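PDB 5LPI: centrosomal protein of 104 kDa from Homo sapiens, which is required for ciliogenesis and for the structural integrity of the ciliary tip, and is represented here by its zinc finger array. Local coordinates for residues D5-Y8 with L9-L12; R41-H44 with C45-V48; L54-H57 with L58-C62. One frame throughout, in Å; residues are numbered along the deposited sequence.

Contact 1 of 3, residues D5-Y8 with L9-L12; sequences DEHY and LDNL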
loop_
_atom_site.group_PDB
_atom_site.type_symbol
_atom_site.label_atom_id
_atom_site.label_comp_id
_atom_site.label_asym_id
_atom_site.label_seq_id
_atom_site.Cartn_x
_atom_site.Cartn_y
_atom_site.Cartn_z
ATOM N N ASP A 5 -13.566 25.276 2.634
ATOM C CA ASP A 5 -14.736 24.909 3.417
ATOM C C ASP A 5 -14.328 24.446 4.812
ATOM O O ASP A 5 -13.393 23.654 4.978
ATOM C CB ASP A 5 -15.532 23.811 2.711
ATOM C CG ASP A 5 -16.713 23.340 3.534
ATOM O OD1 ASP A 5 -17.434 24.201 4.082
ATOM O OD2 ASP A 5 -16.921 22.115 3.634
ATOM N N GLU A 6 -15.036 24.966 5.818
ATOM C CA GLU A 6 -14.748 24.611 7.203
ATOM C C GLU A 6 -14.812 23.104 7.420
ATOM O O GLU A 6 -14.057 22.559 8.232
ATOM C CB GLU A 6 -15.730 25.342 8.123
ATOM C CG GLU A 6 -15.481 25.159 9.618
ATOM C CD GLU A 6 -16.372 26.048 10.475
ATOM O OE1 GLU A 6 -16.282 27.291 10.353
ATOM O OE2 GLU A 6 -17.172 25.501 11.263
ATOM N N HIS A 7 -15.681 22.411 6.688
ATOM C CA HIS A 7 -15.865 20.972 6.823
ATOM C C HIS A 7 -15.364 20.212 5.597
ATOM O O HIS A 7 -15.940 19.196 5.202
ATOM C CB HIS A 7 -17.333 20.654 7.088
ATOM C CG HIS A 7 -17.910 21.416 8.241
ATOM N ND1 HIS A 7 -17.804 20.981 9.545
ATOM C CD2 HIS A 7 -18.575 22.595 8.289
ATOM C CE1 HIS A 7 -18.389 21.854 10.346
ATOM N NE2 HIS A 7 -18.864 22.843 9.609
ATOM N N TYR A 8 -14.277 20.689 4.981
ATOM C CA TYR A 8 -13.747 20.014 3.798
ATOM C C TYR A 8 -13.105 18.675 4.161
ATOM O O TYR A 8 -13.197 17.709 3.393
ATOM C CB TYR A 8 -12.746 20.919 3.078
ATOM C CG TYR A 8 -12.005 20.253 1.934
ATOM C CD1 TYR A 8 -12.528 20.255 0.645
ATOM C CD2 TYR A 8 -10.775 19.635 2.140
ATOM C CE1 TYR A 8 -11.854 19.647 -0.403
ATOM C CE2 TYR A 8 -10.096 19.018 1.099
ATOM C CZ TYR A 8 -10.639 19.028 -0.170
ATOM O OH TYR A 8 -9.968 18.418 -1.204
ATOM N N LEU A 9 -12.456 18.597 5.322
ATOM C CA LEU A 9 -11.814 17.366 5.773
ATOM C C LEU A 9 -12.790 16.381 6.412
ATOM O O LEU A 9 -12.342 15.380 6.982
ATOM C CB LEU A 9 -10.692 17.691 6.765
ATOM C CG LEU A 9 -9.594 18.630 6.260
ATOM C CD1 LEU A 9 -8.577 18.911 7.355
ATOM C CD2 LEU A 9 -8.917 18.051 5.027
ATOM N N ASP A 10 -14.094 16.628 6.320
ATOM C CA ASP A 10 -15.108 15.801 6.954
ATOM C C ASP A 10 -15.854 14.963 5.920
ATOM O O ASP A 10 -16.001 15.359 4.757
ATOM C CB ASP A 10 -16.100 16.666 7.742
ATOM C CG ASP A 10 -15.445 17.391 8.906
ATOM O OD1 ASP A 10 -14.244 17.152 9.163
ATOM O OD2 ASP A 10 -16.128 18.202 9.566
ATOM N N ASN A 11 -16.324 13.792 6.368
ATOM C CA ASN A 11 -16.998 12.811 5.511
ATOM C C ASN A 11 -16.120 12.387 4.335
ATOM O O ASN A 11 -16.625 11.989 3.281
ATOM C CB ASN A 11 -18.347 13.337 5.012
ATOM C CG ASN A 11 -19.321 13.597 6.141
ATOM O OD1 ASN A 11 -19.332 12.881 7.144
ATOM N ND2 ASN A 11 -20.143 14.630 5.990
ATOM N N LEU A 12 -14.799 12.443 4.513
ATOM C CA LEU A 12 -13.862 12.159 3.435
ATOM C C LEU A 12 -12.857 11.098 3.864
ATOM O O LEU A 12 -12.246 11.210 4.930
ATOM C CB LEU A 12 -13.119 13.428 3.011
ATOM C CG LEU A 12 -11.863 13.213 2.164
ATOM C CD1 LEU A 12 -12.221 12.986 0.700
ATOM C CD2 LEU A 12 -10.909 14.403 2.329
#

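Contact 2 of 3, residues R41-H44 with C45-V48; sequences RCDH and CKQV. With ZN (zinc ion), chain F.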
loop_
_atom_site.group_PDB
_atom_site.type_symbol
_atom_site.label_atom_id
_atom_site.label_comp_id
_atom_site.label_asym_id
_atom_site.label_seq_id
_atom_site.Cartn_x
_atom_site.Cartn_y
_atom_site.Cartn_z
ATOM N N ARG A 41 -5.178 -5.005 5.047
ATOM C CA ARG A 41 -4.867 -5.505 6.381
ATOM C C ARG A 41 -3.555 -6.265 6.331
ATOM O O ARG A 41 -3.437 -7.239 5.587
ATOM C CB ARG A 41 -5.946 -6.454 6.901
ATOM C CG ARG A 41 -7.127 -5.827 7.536
ATOM C CD ARG A 41 -8.096 -6.932 7.971
ATOM N NE ARG A 41 -9.459 -6.535 7.680
ATOM C CZ ARG A 41 -10.493 -7.360 7.660
ATOM N NH1 ARG A 41 -10.322 -8.651 7.922
ATOM N NH2 ARG A 41 -11.685 -6.883 7.374
ATOM N N CYS A 42 -2.598 -5.880 7.167
ATOM C CA CYS A 42 -1.365 -6.663 7.240
ATOM C C CYS A 42 -1.663 -8.057 7.782
ATOM O O CYS A 42 -2.191 -8.196 8.891
ATOM C CB CYS A 42 -0.337 -5.966 8.125
ATOM S SG CYS A 42 1.180 -6.917 8.237
ATOM N N ASP A 43 -1.328 -9.097 7.015
ATOM C CA ASP A 43 -1.635 -10.444 7.496
ATOM C C ASP A 43 -0.784 -10.818 8.711
ATOM O O ASP A 43 -1.176 -11.695 9.486
ATOM C CB ASP A 43 -1.433 -11.473 6.379
ATOM C CG ASP A 43 -2.068 -12.832 6.696
ATOM O OD1 ASP A 43 -2.996 -12.905 7.536
ATOM O OD2 ASP A 43 -1.635 -13.838 6.090
ATOM N N HIS A 44 0.344 -10.140 8.919
ATOM C CA HIS A 44 1.266 -10.535 9.974
ATOM C C HIS A 44 0.900 -9.932 11.328
ATOM O O HIS A 44 0.996 -10.621 12.347
ATOM C CB HIS A 44 2.682 -10.159 9.537
ATOM C CG HIS A 44 3.011 -10.663 8.166
ATOM N ND1 HIS A 44 3.242 -11.996 7.907
ATOM C CD2 HIS A 44 3.033 -10.036 6.965
ATOM C CE1 HIS A 44 3.459 -12.159 6.612
ATOM N NE2 HIS A 44 3.320 -10.987 6.016
ATOM N N CYS A 45 0.428 -8.678 11.353
ATOM C CA CYS A 45 0.098 -7.994 12.590
ATOM C C CYS A 45 -1.373 -7.630 12.713
ATOM O O CYS A 45 -1.795 -7.180 13.789
ATOM C CB CYS A 45 0.946 -6.719 12.728
ATOM S SG CYS A 45 0.425 -5.388 11.636
ATOM N N LYS A 46 -2.157 -7.807 11.651
ATOM C CA LYS A 46 -3.597 -7.547 11.558
ATOM C C LYS A 46 -3.958 -6.065 11.621
ATOM O O LYS A 46 -5.141 -5.730 11.800
ATOM C CB LYS A 46 -4.407 -8.321 12.614
ATOM C CG LYS A 46 -3.974 -9.783 12.785
ATOM C CD LYS A 46 -4.020 -10.596 11.500
ATOM C CE LYS A 46 -3.581 -12.045 11.762
ATOM N NZ LYS A 46 -3.689 -12.881 10.532
ATOM N N GLN A 47 -2.992 -5.164 11.461
ATOM C CA GLN A 47 -3.275 -3.740 11.369
ATOM C C GLN A 47 -3.610 -3.367 9.928
ATOM O O GLN A 47 -3.143 -4.013 8.990
ATOM C CB GLN A 47 -2.074 -2.915 11.820
ATOM C CG GLN A 47 -1.683 -3.147 13.259
ATOM C CD GLN A 47 -2.534 -2.345 14.204
ATOM O OE1 GLN A 47 -3.372 -2.895 14.907
ATOM N NE2 GLN A 47 -2.332 -1.028 14.221
ATOM N N VAL A 48 -4.404 -2.304 9.762
ATOM C CA VAL A 48 -4.647 -1.723 8.438
ATOM C C VAL A 48 -3.468 -0.831 8.072
ATOM O O VAL A 48 -3.035 0.003 8.875
ATOM C CB VAL A 48 -5.963 -0.926 8.411
ATOM C CG1 VAL A 48 -6.221 -0.373 6.987
ATOM C CG2 VAL A 48 -7.124 -1.807 8.827
HETATM ZN ZN ZN F . 2.108 -5.632 9.943
#

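Contact 3 of 3, residues L54-H57 with L58-C62; sequences LTEH and LLTEC. With ZN (zinc ion), chain F.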
loop_
_atom_site.group_PDB
_atom_site.type_symbol
_atom_site.label_atom_id
_atom_site.label_comp_id
_atom_site.label_asym_id
_atom_site.label_seq_id
_atom_site.Cartn_x
_atom_site.Cartn_y
_atom_site.Cartn_z
ATOM N N LEU A 54 3.292 -0.301 2.374
ATOM C CA LEU A 54 3.291 -1.635 2.974
ATOM C C LEU A 54 4.705 -2.154 3.186
ATOM O O LEU A 54 5.013 -2.715 4.243
ATOM C CB LEU A 54 2.484 -2.609 2.110
ATOM C CG LEU A 54 2.487 -4.072 2.535
ATOM C CD1 LEU A 54 1.898 -4.284 3.933
ATOM C CD2 LEU A 54 1.757 -4.942 1.515
ATOM N N THR A 55 5.583 -1.992 2.196
ATOM C CA THR A 55 6.955 -2.451 2.387
ATOM C C THR A 55 7.608 -1.734 3.565
ATOM O O THR A 55 8.211 -2.373 4.441
ATOM C CB THR A 55 7.756 -2.252 1.100
ATOM O OG1 THR A 55 7.151 -3.034 0.060
ATOM C CG2 THR A 55 9.206 -2.702 1.294
ATOM N N GLU A 56 7.469 -0.407 3.621
ATOM C CA GLU A 56 8.028 0.347 4.737
ATOM C C GLU A 56 7.416 -0.093 6.063
ATOM O O GLU A 56 8.115 -0.158 7.083
ATOM C CB GLU A 56 7.817 1.843 4.521
ATOM C CG GLU A 56 8.299 2.690 5.694
ATOM C CD GLU A 56 8.207 4.181 5.429
ATOM O OE1 GLU A 56 8.684 4.627 4.364
ATOM O OE2 GLU A 56 7.659 4.907 6.283
ATOM N N HIS A 57 6.116 -0.416 6.064
ATOM C CA HIS A 57 5.472 -0.958 7.264
ATOM C C HIS A 57 6.134 -2.255 7.699
ATOM O O HIS A 57 6.537 -2.411 8.859
ATOM C CB HIS A 57 3.976 -1.206 7.010
ATOM C CG HIS A 57 3.330 -2.084 8.050
ATOM N ND1 HIS A 57 2.872 -1.598 9.259
ATOM C CD2 HIS A 57 3.102 -3.420 8.074
ATOM C CE1 HIS A 57 2.376 -2.593 9.973
ATOM N NE2 HIS A 57 2.501 -3.711 9.277
ATOM N N LEU A 58 6.242 -3.209 6.773
ATOM C CA LEU A 58 6.774 -4.522 7.108
ATOM C C LEU A 58 8.202 -4.430 7.628
ATOM O O LEU A 58 8.597 -5.198 8.510
ATOM C CB LEU A 58 6.709 -5.442 5.882
ATOM C CG LEU A 58 5.301 -5.824 5.401
ATOM C CD1 LEU A 58 5.402 -6.478 4.013
ATOM C CD2 LEU A 58 4.588 -6.763 6.410
ATOM N N LEU A 59 8.990 -3.494 7.100
ATOM C CA LEU A 59 10.402 -3.437 7.465
ATOM C C LEU A 59 10.675 -2.614 8.717
ATOM O O LEU A 59 11.637 -2.907 9.438
ATOM C CB LEU A 59 11.219 -2.869 6.300
ATOM C CG LEU A 59 11.269 -3.727 5.035
ATOM C CD1 LEU A 59 11.954 -2.977 3.904
ATOM C CD2 LEU A 59 11.986 -5.035 5.324
ATOM N N THR A 60 9.881 -1.570 8.992
ATOM C CA THR A 60 10.219 -0.644 10.063
ATOM C C THR A 60 9.124 -0.435 11.108
ATOM O O THR A 60 9.374 0.257 12.099
ATOM C CB THR A 60 10.614 0.727 9.484
ATOM O OG1 THR A 60 9.448 1.397 8.995
ATOM C CG2 THR A 60 11.601 0.570 8.340
ATOM N N GLU A 61 7.944 -1.000 10.933
ATOM C CA GLU A 61 6.859 -0.634 11.836
ATOM C C GLU A 61 6.087 -1.827 12.380
ATOM O O GLU A 61 5.714 -1.823 13.560
ATOM C CB GLU A 61 5.914 0.312 11.096
ATOM C CG GLU A 61 4.730 0.787 11.890
ATOM C CD GLU A 61 3.872 1.744 11.093
ATOM O OE1 GLU A 61 4.099 1.869 9.872
ATOM O OE2 GLU A 61 2.976 2.376 11.686
ATOM N N CYS A 62 5.833 -2.836 11.544
ATOM C CA CYS A 62 5.038 -4.000 11.901
ATOM C C CYS A 62 5.516 -4.637 13.202
ATOM O O CYS A 62 6.717 -4.696 13.473
ATOM C CB CYS A 62 5.128 -5.018 10.758
ATOM S SG CYS A 62 4.075 -6.463 10.871
HETATM ZN ZN ZN F . 2.108 -5.632 9.943
HETATM O O HOH W 1 9.303 3.878 9.122
#

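Contact 1 of 3, residues D5-Y8 with L9-L12
His7 and Asp10 are joined by a His-carboxylate hydrogen bond, in which ring nitrogen ND1 of His7 donates to OD2 of Asp10 over 3.2 Å with an N-H...O angle of 156°. The acceptor lies at the edge of the imidazole, only 2° out of its plane, although the bond is clearly bent at the hydrogen. The carboxylate is less well matched: OD2 is met on its anti side, with His7 ND1 standing 29° out of the carboxylate plane. Both residues carry CG beside their own backbone N, and the CB of Asp10 points toward the preceding residues, which brings its carboxylate to the ring edge.

His7 and Asp10 are also the first and last residues of a type I beta turn, closed by a weak bond from Asp10 N to His7 O, 3.4 Å long. Overlapping it by two residues, a second type I turn runs from Asp5 to Tyr8 and has a shorter closing bond, 3.1 Å from Tyr8 N to Asp5 O. The two turns thus fold the chain without forming a regular helix.

Apolar contact is slight. CD2 of Tyr8 touches CD2 of Leu9 at 3.8 Å, the two side chains slanting past each other. Arg19 ties the turns to the loop that follows, hydrogen-bonding to Tyr8 O and making a cation-pi contact with the tyrosine ring.

None of the touching residues is buried, so this is a surface feature leading into the first zinc site, which begins at Cys13. The carboxylate would probably stabilise a protonated His7, although solvent should weaken that effect.

Contact 2 of 3, residues R41-H44 with C45-V48
Cys42 and Cys45 turn their sulfurs onto one zinc ion, the Cys42 SG bond measuring 2.3 Å and the Cys45 SG bond 2.4 Å. They reach it differently: SG of Cys42 is anti to its backbone N, whereas SG of Cys45 sits between its backbone N and carbonyl carbon (chi1 74°) and passes 3.6 Å from CB of Cys42. This is the CxxC turn, or knuckle, of a zinc finger whose ligands are three cysteines and one histidine.

Backbone amides turn toward the sulfurs. Gln47 N donates to Cys45 SG at 3.4 Å, and His44 N and Cys45 N make weak bonds to Cys42 SG. Such N-H groups probably offset part of the thiolate charge. The loop itself is closed by Cys42 N to Gln47 O, 2.7 Å and 164° at the hydrogen, and by Lys46 N to Cys42 O.

Asp43 and Lys46 lie side by side and point the same way. A bend at chi2 folds the otherwise extended lysine chain back over the loop and sets NZ beside Asp43, with a 3.0 Å hydrogen bond to the backbone O and a 3.1 Å salt bridge to OD1 on its anti side.

At the open end, Arg41 and Val48 form an antiparallel non-hydrogen-bonded pair, joining strands 39-41 and 48-50. Their side chains share a face directed at helix 27-35, where Arg41 bonds to Trp33 O and Val48 touches Trp33. Toward helix 54-60, Cys42 and His44 rest on Leu58, and the His44 ring meets Phe68 of strand 68-70 edge-to-face.

Contact 3 of 3, residues L54-H57 with L58-C62
Leu58 N bonds to Leu54 O at 2.9 Å with a nearly straight N-H...O angle of 167°, and Leu59 N and Thr60 N continue the i to i+4 pattern of helix 54-60. This is the zinc-binding helix of a finger with three cysteine ligands and one histidine, whose last two ligands, His57 and Cys62, lie on it and just beyond it. At its end His57 O accepts two bonds, from Glu61 N and, at 2.8 Å, from Cys62 N. The donors approach from opposite faces of the carbonyl plane, and the second bond spans five residues, which draws the chain in as it leaves the helix.

With CG anti to the backbone N (chi1 165°), the His57 ring is carried out toward the metal. The backbone N and CA of Cys62 lie over one face of that ring, N near the rim, while Glu61 OE1 stands at its edge, 3.7 Å from ND1. This nitrogen is buried and has no partner in the model.

On the flanks, CD1 of Leu54 packs on CG of Leu58 at 4.0 Å, and CG2 of Thr55 runs alongside CD1 of Leu59. Leu58 and Leu59 continue outward onto Ala77 of strand 77-79. Thr60 OG1 lies 2.8 Å from Glu56 O. Zinc is bound by NE2 of His57 at 2.1 Å and by SG of Cys62 at 2.3 Å.

Contacts 2 and 3 are two halves of one zinc finger: residues 41-48 give the knuckle cysteines, residues 54-62 the helical histidine and the final cysteine, and all four ligands meet at a single metal. Their centres are 11 Å apart, and beside the zinc Cys45 CB comes within 3.6 Å of Cys62 SG. Contact 1 stands alone near the N-terminus, about 13 Å from contact 2 at the nearest atoms, and binds no metal. It is a wholly surface feature of overlapping turns and one His-carboxylate bond; contact 2 is mostly surface, though Cys42 is buried in it, and contact 3 is partly buried, with helical bonding and leucine packing.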